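Local coordinates for protein glutamate tRNA ligase (PDB 6BRL) that probably catalyses the ATP-dependent attachment of glutamate to its cognate tRNA, and holds free glutamate in the pocket of its class I catalytic domain, at residues A[16-21]-A[46-51]; A[33-38]-A[225-230]; A[209-214]-A[237-242]. One frame throughout, in Å; residues are numbered along the deposited sequence.

Interaction 1 of 3, residues A[16-21]-A[46-51]. With GLU (glutamic acid), chain B.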
loop_
_atom_site.group_PDB
_atom_site.type_symbol
_atom_site.label_atom_id
_atom_site.label_comp_id
_atom_site.label_asym_id
_atom_site.label_seq_id
_atom_site.Cartn_x
_atom_site.Cartn_y
_atom_site.Cartn_z
ATOM N N PHE A 16 -6.303 8.271 11.305
ATOM C CA PHE A 16 -6.406 6.996 10.613
ATOM C C PHE A 16 -6.939 5.997 11.635
ATOM O O PHE A 16 -6.365 5.860 12.716
ATOM C CB PHE A 16 -5.026 6.594 10.069
ATOM C CG PHE A 16 -5.024 5.320 9.243
ATOM C CD1 PHE A 16 -5.946 5.136 8.225
ATOM C CD2 PHE A 16 -4.078 4.346 9.455
ATOM C CE1 PHE A 16 -5.947 3.989 7.436
ATOM C CE2 PHE A 16 -4.067 3.163 8.672
ATOM C CZ PHE A 16 -5.002 2.985 7.669
ATOM N N ALA A 17 -8.091 5.389 11.356
ATOM C CA ALA A 17 -8.825 4.582 12.331
ATOM C C ALA A 17 -9.082 3.171 11.800
ATOM O O ALA A 17 -10.227 2.739 11.700
ATOM C CB ALA A 17 -10.146 5.263 12.683
ATOM N N PRO A 18 -8.049 2.432 11.421
ATOM C CA PRO A 18 -8.297 1.079 10.920
ATOM C C PRO A 18 -8.680 0.140 12.057
ATOM O O PRO A 18 -8.204 0.267 13.197
ATOM C CB PRO A 18 -6.948 0.669 10.318
ATOM C CG PRO A 18 -5.960 1.231 11.336
ATOM C CD PRO A 18 -6.619 2.651 11.695
ATOM N N SER A 19 -9.557 -0.821 11.719
ATOM C CA SER A 19 -9.822 -1.967 12.586
ATOM C C SER A 19 -8.745 -3.029 12.398
ATOM O O SER A 19 -8.228 -3.206 11.294
ATOM C CB SER A 19 -11.178 -2.585 12.270
ATOM O OG SER A 19 -11.196 -3.088 10.946
ATOM N N PRO A 20 -8.386 -3.766 13.476
ATOM C CA PRO A 20 -7.285 -4.750 13.345
ATOM C C PRO A 20 -7.738 -6.025 12.644
ATOM O O PRO A 20 -7.857 -7.100 13.222
ATOM C CB PRO A 20 -6.880 -4.984 14.806
ATOM C CG PRO A 20 -8.220 -4.834 15.582
ATOM C CD PRO A 20 -8.892 -3.673 14.866
ATOM N N THR A 21 -8.047 -5.928 11.357
ATOM C CA THR A 21 -8.621 -7.080 10.664
ATOM C C THR A 21 -7.740 -7.566 9.515
ATOM O O THR A 21 -8.232 -8.071 8.500
ATOM C CB THR A 21 -10.027 -6.756 10.166
ATOM O OG1 THR A 21 -9.948 -5.679 9.233
ATOM C CG2 THR A 21 -10.905 -6.359 11.330
ATOM N N PHE A 46 -1.814 14.125 13.462
ATOM C CA PHE A 46 -2.101 12.899 12.733
ATOM C C PHE A 46 -2.223 11.810 13.792
ATOM O O PHE A 46 -1.232 11.425 14.415
ATOM C CB PHE A 46 -0.981 12.588 11.711
ATOM C CG PHE A 46 -1.108 11.214 11.042
ATOM C CD1 PHE A 46 -2.336 10.766 10.587
ATOM C CD2 PHE A 46 -0.002 10.382 10.878
ATOM C CE1 PHE A 46 -2.465 9.513 9.991
ATOM C CE2 PHE A 46 -0.116 9.127 10.272
ATOM C CZ PHE A 46 -1.354 8.691 9.826
ATOM N N ILE A 47 -3.427 11.318 14.015
ATOM C CA ILE A 47 -3.712 10.409 15.120
ATOM C C ILE A 47 -3.924 9.018 14.543
ATOM O O ILE A 47 -4.531 8.888 13.474
ATOM C CB ILE A 47 -4.964 10.873 15.898
ATOM C CG1 ILE A 47 -4.666 12.119 16.721
ATOM C CG2 ILE A 47 -5.495 9.733 16.778
ATOM C CD1 ILE A 47 -4.826 13.428 15.988
ATOM N N LEU A 48 -3.429 7.974 15.241
ATOM C CA LEU A 48 -3.798 6.593 14.923
ATOM C C LEU A 48 -4.715 6.086 16.042
ATOM O O LEU A 48 -4.305 6.079 17.210
ATOM C CB LEU A 48 -2.556 5.696 14.818
ATOM C CG LEU A 48 -2.909 4.200 14.730
ATOM C CD1 LEU A 48 -3.654 3.945 13.414
ATOM C CD2 LEU A 48 -1.666 3.327 14.769
ATOM N N ARG A 49 -5.945 5.676 15.696
ATOM C CA ARG A 49 -6.872 5.075 16.652
ATOM C C ARG A 49 -7.168 3.647 16.207
ATOM O O ARG A 49 -7.536 3.415 15.045
ATOM C CB ARG A 49 -8.187 5.890 16.762
ATOM C CG ARG A 49 -9.190 5.310 17.842
ATOM C CD ARG A 49 -10.425 6.228 18.058
ATOM N NE ARG A 49 -11.314 6.284 16.890
ATOM C CZ ARG A 49 -11.774 7.415 16.344
ATOM N NH1 ARG A 49 -11.462 8.608 16.864
ATOM N NH2 ARG A 49 -12.592 7.365 15.303
ATOM N N ILE A 50 -6.969 2.687 17.096
ATOM C CA ILE A 50 -7.177 1.279 16.740
ATOM C C ILE A 50 -8.620 0.910 17.073
ATOM O O ILE A 50 -9.025 0.968 18.241
ATOM C CB ILE A 50 -6.188 0.359 17.470
ATOM C CG1 ILE A 50 -4.777 0.589 16.954
ATOM C CG2 ILE A 50 -6.532 -1.122 17.211
ATOM C CD1 ILE A 50 -4.589 0.137 15.503
ATOM N N GLU A 51 -9.383 0.476 16.056
ATOM C CA GLU A 51 -10.849 0.355 16.169
ATOM C C GLU A 51 -11.198 -1.113 16.388
ATOM O O GLU A 51 -11.612 -1.846 15.489
ATOM C CB GLU A 51 -11.529 0.973 14.956
ATOM C CG GLU A 51 -11.300 2.498 15.039
ATOM C CD GLU A 51 -12.501 3.362 14.691
ATOM O OE1 GLU A 51 -13.460 2.890 14.068
ATOM O OE2 GLU A 51 -12.471 4.561 14.998
HETATM N N GLU B . -12.773 1.341 11.647
HETATM C CA GLU B . -13.183 1.977 10.388
HETATM C C GLU B . -12.485 1.341 9.159
HETATM O O GLU B . -12.797 1.640 7.986
HETATM C CB GLU B . -12.902 3.484 10.446
HETATM C CG GLU B . -13.705 4.314 9.462
HETATM C CD GLU B . -13.579 5.800 9.747
HETATM O OE1 GLU B . -14.570 6.387 10.297
HETATM O OE2 GLU B . -12.481 6.350 9.440
HETATM O OXT GLU B . -11.594 0.486 9.326
#

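Interaction 2 of 3, residues A[33-38]-A[225-230]. With GLU (glutamic acid), chain B.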
loop_
_atom_site.group_PDB
_atom_site.type_symbol
_atom_site.label_atom_id
_atom_site.label_comp_id
_atom_site.label_asym_id
_atom_site.label_seq_id
_atom_site.Cartn_x
_atom_site.Cartn_y
_atom_site.Cartn_z
ATOM N N LEU A 33 -2.107 8.148 4.143
ATOM C CA LEU A 33 -1.290 9.173 3.500
ATOM C C LEU A 33 -2.056 10.490 3.380
ATOM O O LEU A 33 -1.537 11.557 3.720
ATOM C CB LEU A 33 -0.836 8.680 2.122
ATOM C CG LEU A 33 -0.039 9.727 1.306
ATOM C CD1 LEU A 33 1.259 10.138 2.029
ATOM C CD2 LEU A 33 0.255 9.177 -0.111
ATOM N N TYR A 34 -3.298 10.447 2.898
ATOM C CA TYR A 34 -3.964 11.732 2.740
ATOM C C TYR A 34 -4.272 12.331 4.107
ATOM O O TYR A 34 -4.257 13.549 4.241
ATOM C CB TYR A 34 -5.248 11.614 1.903
ATOM C CG TYR A 34 -5.031 11.306 0.408
ATOM C CD1 TYR A 34 -3.757 11.346 -0.169
ATOM C CD2 TYR A 34 -6.106 10.988 -0.406
ATOM C CE1 TYR A 34 -3.579 11.068 -1.533
ATOM C CE2 TYR A 34 -5.940 10.699 -1.771
ATOM C CZ TYR A 34 -4.680 10.751 -2.322
ATOM O OH TYR A 34 -4.530 10.462 -3.659
ATOM N N ASP A 35 -4.532 11.499 5.137
ATOM C CA ASP A 35 -4.627 12.015 6.508
ATOM C C ASP A 35 -3.358 12.772 6.862
ATOM O O ASP A 35 -3.392 13.945 7.248
ATOM C CB ASP A 35 -4.796 10.871 7.533
ATOM C CG ASP A 35 -6.211 10.347 7.623
ATOM O OD1 ASP A 35 -7.153 11.167 7.552
ATOM O OD2 ASP A 35 -6.381 9.112 7.813
ATOM N N TYR A 36 -2.226 12.085 6.742
ATOM C CA TYR A 36 -0.934 12.650 7.113
ATOM C C TYR A 36 -0.644 13.952 6.356
ATOM O O TYR A 36 -0.274 14.964 6.964
ATOM C CB TYR A 36 0.140 11.608 6.840
ATOM C CG TYR A 36 1.542 12.040 7.165
ATOM C CD1 TYR A 36 1.980 12.062 8.482
ATOM C CD2 TYR A 36 2.441 12.395 6.155
ATOM C CE1 TYR A 36 3.272 12.443 8.786
ATOM C CE2 TYR A 36 3.744 12.773 6.455
ATOM C CZ TYR A 36 4.141 12.798 7.780
ATOM O OH TYR A 36 5.416 13.164 8.131
ATOM N N LEU A 37 -0.812 13.942 5.024
ATOM C CA LEU A 37 -0.543 15.142 4.210
ATOM C C LEU A 37 -1.433 16.311 4.609
ATOM O O LEU A 37 -0.973 17.458 4.730
ATOM C CB LEU A 37 -0.756 14.831 2.727
ATOM C CG LEU A 37 0.216 13.798 2.092
ATOM C CD1 LEU A 37 -0.006 13.695 0.597
ATOM C CD2 LEU A 37 1.609 14.255 2.316
ATOM N N PHE A 38 -2.734 16.057 4.742
ATOM C CA PHE A 38 -3.637 17.129 5.121
ATOM C C PHE A 38 -3.236 17.725 6.465
ATOM O O PHE A 38 -3.237 18.954 6.643
ATOM C CB PHE A 38 -5.071 16.614 5.196
ATOM C CG PHE A 38 -6.085 17.722 5.441
ATOM C CD1 PHE A 38 -6.362 18.649 4.445
ATOM C CD2 PHE A 38 -6.728 17.845 6.659
ATOM C CE1 PHE A 38 -7.317 19.668 4.637
ATOM C CE2 PHE A 38 -7.663 18.881 6.875
ATOM C CZ PHE A 38 -7.957 19.783 5.869
ATOM N N HIS A 225 -11.419 16.841 10.770
ATOM C CA HIS A 225 -11.672 16.350 9.420
ATOM C C HIS A 225 -11.578 14.826 9.409
ATOM O O HIS A 225 -10.537 14.264 9.775
ATOM C CB HIS A 225 -10.666 16.959 8.424
ATOM C CG HIS A 225 -10.769 18.454 8.290
ATOM N ND1 HIS A 225 -10.300 19.322 9.252
ATOM C CD2 HIS A 225 -11.266 19.232 7.295
ATOM C CE1 HIS A 225 -10.509 20.571 8.863
ATOM N NE2 HIS A 225 -11.111 20.544 7.686
ATOM N N VAL A 226 -12.650 14.172 8.972
ATOM C CA VAL A 226 -12.729 12.721 8.867
ATOM C C VAL A 226 -12.533 12.387 7.395
ATOM O O VAL A 226 -13.362 12.748 6.551
ATOM C CB VAL A 226 -14.071 12.184 9.376
ATOM C CG1 VAL A 226 -14.219 10.679 9.101
ATOM C CG2 VAL A 226 -14.266 12.510 10.908
ATOM N N ILE A 227 -11.436 11.712 7.078
ATOM C CA ILE A 227 -11.129 11.296 5.703
ATOM C C ILE A 227 -11.183 9.772 5.672
ATOM O O ILE A 227 -10.414 9.111 6.378
ATOM C CB ILE A 227 -9.751 11.814 5.260
ATOM C CG1 ILE A 227 -9.676 13.338 5.374
ATOM C CG2 ILE A 227 -9.345 11.284 3.827
ATOM C CD1 ILE A 227 -8.239 13.862 5.330
ATOM N N ARG A 228 -12.086 9.210 4.876
ATOM C CA ARG A 228 -12.239 7.760 4.840
ATOM C C ARG A 228 -12.771 7.348 3.476
ATOM O O ARG A 228 -13.094 8.196 2.632
ATOM C CB ARG A 228 -13.162 7.278 5.964
ATOM C CG ARG A 228 -14.524 7.885 5.862
ATOM C CD ARG A 228 -15.282 7.651 7.174
ATOM N NE ARG A 228 -16.671 8.094 7.054
ATOM C CZ ARG A 228 -17.471 8.280 8.105
ATOM N NH1 ARG A 228 -16.993 8.070 9.337
ATOM N NH2 ARG A 228 -18.737 8.665 7.930
ATOM N N GLY A 229 -12.860 6.029 3.258
ATOM C CA GLY A 229 -13.337 5.517 1.980
ATOM C C GLY A 229 -14.846 5.669 1.797
ATOM O O GLY A 229 -15.652 5.714 2.750
ATOM N N GLU A 230 -15.244 5.668 0.527
ATOM C CA GLU A 230 -16.655 5.810 0.166
ATOM C C GLU A 230 -17.529 4.663 0.654
ATOM O O GLU A 230 -18.752 4.792 0.622
ATOM C CB GLU A 230 -16.805 5.926 -1.348
ATOM C CG GLU A 230 -16.389 4.667 -2.111
ATOM C CD GLU A 230 -16.702 4.748 -3.604
ATOM O OE1 GLU A 230 -17.706 5.369 -3.971
ATOM O OE2 GLU A 230 -15.951 4.186 -4.417
HETATM N N GLU B . -12.773 1.341 11.647
HETATM C CA GLU B . -13.183 1.977 10.388
HETATM C C GLU B . -12.485 1.341 9.159
HETATM O O GLU B . -12.797 1.640 7.986
HETATM C CB GLU B . -12.902 3.484 10.446
HETATM C CG GLU B . -13.705 4.314 9.462
HETATM C CD GLU B . -13.579 5.800 9.747
HETATM O OE1 GLU B . -14.570 6.387 10.297
HETATM O OE2 GLU B . -12.481 6.350 9.440
HETATM O OXT GLU B . -11.594 0.486 9.326
HETATM O O HOH W 1 -8.765 8.190 8.158
HETATM O O HOH W 2 -9.324 11.645 9.364
#

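Interaction 3 of 3, residues A[209-214]-A[237-242]. With GLU (glutamic acid), chain B.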
loop_
_atom_site.group_PDB
_atom_site.type_symbol
_atom_site.label_atom_id
_atom_site.label_comp_id
_atom_site.label_asym_id
_atom_site.label_seq_id
_atom_site.Cartn_x
_atom_site.Cartn_y
_atom_site.Cartn_z
ATOM N N THR A 209 -21.215 -0.210 18.908
ATOM C CA THR A 209 -20.868 -0.546 17.524
ATOM C C THR A 209 -19.951 0.520 16.953
ATOM O O THR A 209 -19.777 1.599 17.507
ATOM C CB THR A 209 -22.127 -0.646 16.645
ATOM O OG1 THR A 209 -22.807 0.641 16.648
ATOM C CG2 THR A 209 -23.053 -1.750 17.171
ATOM N N TYR A 210 -19.399 0.218 15.778
ATOM C CA TYR A 210 -18.530 1.157 15.107
ATOM C C TYR A 210 -19.145 2.561 15.027
ATOM O O TYR A 210 -18.449 3.569 15.224
ATOM C CB TYR A 210 -18.223 0.608 13.693
ATOM C CG TYR A 210 -17.827 1.721 12.778
ATOM C CD1 TYR A 210 -16.527 2.229 12.801
ATOM C CD2 TYR A 210 -18.757 2.316 11.913
ATOM C CE1 TYR A 210 -16.142 3.288 11.961
ATOM C CE2 TYR A 210 -18.384 3.374 11.069
ATOM C CZ TYR A 210 -17.075 3.857 11.104
ATOM O OH TYR A 210 -16.704 4.907 10.306
ATOM N N HIS A 211 -20.439 2.653 14.695
ATOM C CA HIS A 211 -21.028 3.972 14.420
ATOM C C HIS A 211 -20.994 4.860 15.657
ATOM O O HIS A 211 -20.627 6.040 15.587
ATOM C CB HIS A 211 -22.469 3.814 13.928
ATOM C CG HIS A 211 -22.585 2.989 12.690
ATOM N ND1 HIS A 211 -22.159 3.446 11.459
ATOM C CD2 HIS A 211 -23.038 1.726 12.490
ATOM C CE1 HIS A 211 -22.353 2.501 10.551
ATOM N NE2 HIS A 211 -22.898 1.451 11.145
ATOM N N PHE A 212 -21.364 4.302 16.809
ATOM C CA PHE A 212 -21.437 5.105 18.016
ATOM C C PHE A 212 -20.034 5.383 18.548
ATOM O O PHE A 212 -19.708 6.516 18.912
ATOM C CB PHE A 212 -22.311 4.353 19.047
ATOM C CG PHE A 212 -22.837 5.212 20.217
ATOM C CD1 PHE A 212 -23.151 6.568 20.064
ATOM C CD2 PHE A 212 -23.043 4.620 21.460
ATOM C CE1 PHE A 212 -23.625 7.341 21.174
ATOM C CE2 PHE A 212 -23.529 5.373 22.562
ATOM C CZ PHE A 212 -23.836 6.730 22.405
ATOM N N ALA A 213 -19.176 4.354 18.595
ATOM C CA ALA A 213 -17.814 4.583 19.080
ATOM C C ALA A 213 -17.109 5.659 18.253
ATOM O O ALA A 213 -16.347 6.476 18.788
ATOM C CB ALA A 213 -17.022 3.264 19.062
ATOM N N ASN A 214 -17.374 5.703 16.949
ATOM C CA ASN A 214 -16.593 6.635 16.170
ATOM C C ASN A 214 -17.016 8.096 16.372
ATOM O O ASN A 214 -16.128 8.955 16.475
ATOM C CB ASN A 214 -16.629 6.179 14.733
ATOM C CG ASN A 214 -15.608 5.071 14.486
ATOM O OD1 ASN A 214 -14.862 5.189 13.528
ATOM N ND2 ASN A 214 -15.522 4.032 15.385
ATOM N N ALA A 237 -25.246 10.100 6.967
ATOM C CA ALA A 237 -26.470 10.660 7.544
ATOM C C ALA A 237 -26.661 10.226 9.001
ATOM O O ALA A 237 -26.936 11.050 9.891
ATOM C CB ALA A 237 -27.680 10.240 6.702
ATOM N N LEU A 238 -26.496 8.928 9.265
ATOM C CA LEU A 238 -26.616 8.439 10.646
ATOM C C LEU A 238 -25.593 9.118 11.545
ATOM O O LEU A 238 -25.920 9.560 12.641
ATOM C CB LEU A 238 -26.459 6.907 10.684
ATOM C CG LEU A 238 -26.271 6.321 12.094
ATOM C CD1 LEU A 238 -27.510 6.472 12.949
ATOM C CD2 LEU A 238 -25.890 4.853 11.966
ATOM N N HIS A 239 -24.341 9.227 11.090
ATOM C CA HIS A 239 -23.328 9.838 11.946
ATOM C C HIS A 239 -23.647 11.297 12.251
ATOM O O HIS A 239 -23.499 11.740 13.391
ATOM C CB HIS A 239 -21.943 9.723 11.314
ATOM C CG HIS A 239 -21.472 8.306 11.186
ATOM N ND1 HIS A 239 -20.305 7.957 10.554
ATOM C CD2 HIS A 239 -22.046 7.141 11.582
ATOM C CE1 HIS A 239 -20.187 6.636 10.542
ATOM N NE2 HIS A 239 -21.226 6.120 11.166
ATOM N N VAL A 240 -24.063 12.062 11.241
ATOM C CA VAL A 240 -24.491 13.453 11.474
ATOM C C VAL A 240 -25.642 13.501 12.478
ATOM O O VAL A 240 -25.668 14.347 13.375
ATOM C CB VAL A 240 -24.872 14.108 10.132
ATOM C CG1 VAL A 240 -25.607 15.424 10.321
ATOM C CG2 VAL A 240 -23.596 14.326 9.328
ATOM N N LEU A 241 -26.585 12.577 12.364
ATOM C CA LEU A 241 -27.706 12.549 13.300
ATOM C C LEU A 241 -27.278 12.120 14.699
ATOM O O LEU A 241 -27.898 12.544 15.679
ATOM C CB LEU A 241 -28.797 11.644 12.755
ATOM C CG LEU A 241 -29.630 12.233 11.604
ATOM C CD1 LEU A 241 -30.507 11.162 11.002
ATOM C CD2 LEU A 241 -30.506 13.348 12.157
ATOM N N LEU A 242 -26.228 11.293 14.833
ATOM C CA LEU A 242 -25.705 10.993 16.181
ATOM C C LEU A 242 -25.049 12.218 16.817
ATOM O O LEU A 242 -25.219 12.466 18.018
ATOM C CB LEU A 242 -24.701 9.821 16.138
ATOM C CG LEU A 242 -25.332 8.441 15.919
ATOM C CD1 LEU A 242 -24.269 7.400 15.482
ATOM C CD2 LEU A 242 -26.111 7.995 17.237
HETATM N N GLU B . -12.773 1.341 11.647
HETATM C CA GLU B . -13.183 1.977 10.388
HETATM C C GLU B . -12.485 1.341 9.159
HETATM O O GLU B . -12.797 1.640 7.986
HETATM C CB GLU B . -12.902 3.484 10.446
HETATM C CG GLU B . -13.705 4.314 9.462
HETATM C CD GLU B . -13.579 5.800 9.747
HETATM O OE1 GLU B . -14.570 6.387 10.297
HETATM O OE2 GLU B . -12.481 6.350 9.440
HETATM O OXT GLU B . -11.594 0.486 9.326
#

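Interaction 1 of 3, residues A[16-21]-A[46-51]
The amino nitrogen of the bound glutamate is gripped from both segments at once: it donates to Ala-17 O at 2.9 Å and to Glu-51 OE1 at 3.0 Å. These two residues sit just past the C-terminal ends of neighbouring parallel strands 13-16 and 45-48 of the nucleotide-binding, Rossmann-type catalytic domain of class I synthetases; the loop of Ala-17 leads on to the HLGG form of the HIGH signature. Backbone bonds hold the ends together, with Phe-16 N on Ile-47 O, Arg-49 N on Phe-16 O (3.0 Å) and, past the regular strands, Glu-51 N on Pro-18 O. A proline has no N-H to offer, but its carbonyl still serves as acceptor, so Pro-18 can continue the pairing beyond the strands.

Glu-51 OE2 is aimed the other way. Arg-49 holds that single oxygen side-on in a salt bridge, with NE and NH2 each 2.8 Å from it and the oxygen lying in the guanidinium plane, which helps fix the rotation of the carboxylate and leaves OE1 turned to the ligand, where Asn-214 is a probable second partner. Asp-218 forms a salt bridge with Arg-49 in turn. The small methyl of Ala-17 fits against this carboxylate, 3.4 Å from OE2.

Away from the ligand, Leu-48, its CG anti to the backbone N (chi1 170°), lies alongside Phe-16 and carries CD1 into the angle between that ring and Pro-18. Pro-18 CD in turn stands 3.8 Å above one face of the Phe-16 ring, offset toward its rim, and meets Leu-48 CD1 at 3.7 Å.

Interaction 2 of 3, residues A[33-38]-A[225-230]
Phe-38 turns CG anti to its own backbone N (chi1 -174°), while His-225 keeps CG beside the backbone N (chi1 -63°), and between them these torsions swing two rings into an edge-to-face pair. The edge of the phenyl group comes down on the imidazole, CE2 lying 3.4 Å above the plane and over the centre, with the planes at 59°. A flat histidine suits this partly exposed end of the contact, since its face can take the aromatic hydrogens while ND1, at the rim, is hydrogen-bonded to a residue adjoining the segment.

The pair joins helix 26-41 to strand 225-229 of the Rossmann-type catalytic domain, the helix running nearly antiparallel to the strand with the axes 8.9 Å apart. His-225 and Ile-227 direct CB toward the helix. Ile-227 slides past Asp-35 in the opposite sense, its CB 3.5 Å from OD1, and reaches with CD1 toward Phe-38 CB and Tyr-34 O.

Two waters link the buried carboxylate of Asp-35 to the strand. One bridges OD2 and Ile-227 O, 2.6 Å from each; the other lies 2.9 Å from OD1 and also meets His-225 O, while Ile-227 N donates to it. From the strand's other side, Arg-228 extends NH1 to OE1 of the bound glutamate at 3.1 Å, near the guanidinium plane.

The chemistry is therefore divided: rings and aliphatic carbons seal one part of the interface, and beside them two waters hydrate the aspartate's carboxylate and tie it to backbone groups, which probably eases the cost of burying its charge next to an isoleucine.

Interaction 3 of 3, residues A[209-214]-A[237-242]
Leu-238, the first residue of 237-242 to touch the other helix, lays its CD2 methyl over one face of the His-211 ring, 4.1 Å from the centroid, a CH-pi contact. The opposite face of that imidazole is taken by Tyr-210 CD2, 3.6 Å above the plane and offset toward the rim, so His-211 is clamped between its sequence neighbour and a leucine, one of whose branches supplies the methyl.

His-239 follows with a polar end suited to bonding at both nitrogens. With CG beside the backbone N, it sends NE2 to His-211 ND1, a hydrogen bond of 2.8 Å and nearly straight at 171°. The two imidazoles meet rim to rim, planes at 54°, each using an in-plane nitrogen. The His-239 side chain crosses that of Tyr-210 at about a right angle, the rings meeting obliquely, with CE1 3.8 Å from Tyr-210 CE2, which completes a small aromatic cluster. On its far nitrogen, ND1, His-239 is hydrogen-bonded to Arg-228 NH2, so both imidazole nitrogens are engaged.

One turn further on, Leu-242 closes the apolar end. Its CD1 approaches the backbone of His-211, and CD2 lies 4.3 Å from Phe-212 CD1; Phe-171 and Ile-106 add to this apolar patch. The axes of the short segments cross at -45° with a closest approach of 10.1 Å, a spacing that bulky side chains fill.

Tyr-210 uses the position so defined to donate its hydroxyl to OE1 of the bound glutamate at 2.6 Å, with Trp-232 stacked on its ring. The histidine pair thus forms a second shell behind the glutamate side-chain pocket of this class I synthetase.

From the N terminus, strand 13-16 leads into the loop of 16-21, then helix 26-41, then strand 45-48; interaction 1 closes this beta-alpha-beta crossover by pairing its two parallel strands. Interaction 2 starts on the helix inside that crossover and reaches 187 residues ahead to strand 225-229, so the two contacts cross along the chain. Interaction 3 opens only after interaction 1 has closed, and its helices 210-220 and 236-246 come before and after strand 225-229 in the chain, which makes it cross interaction 2 as well. All three touch the bound glutamate: interaction 1 at its amino end, interactions 2 and 3 at its side-chain carboxylate, tying distant parts of the catalytic domain round one small ligand.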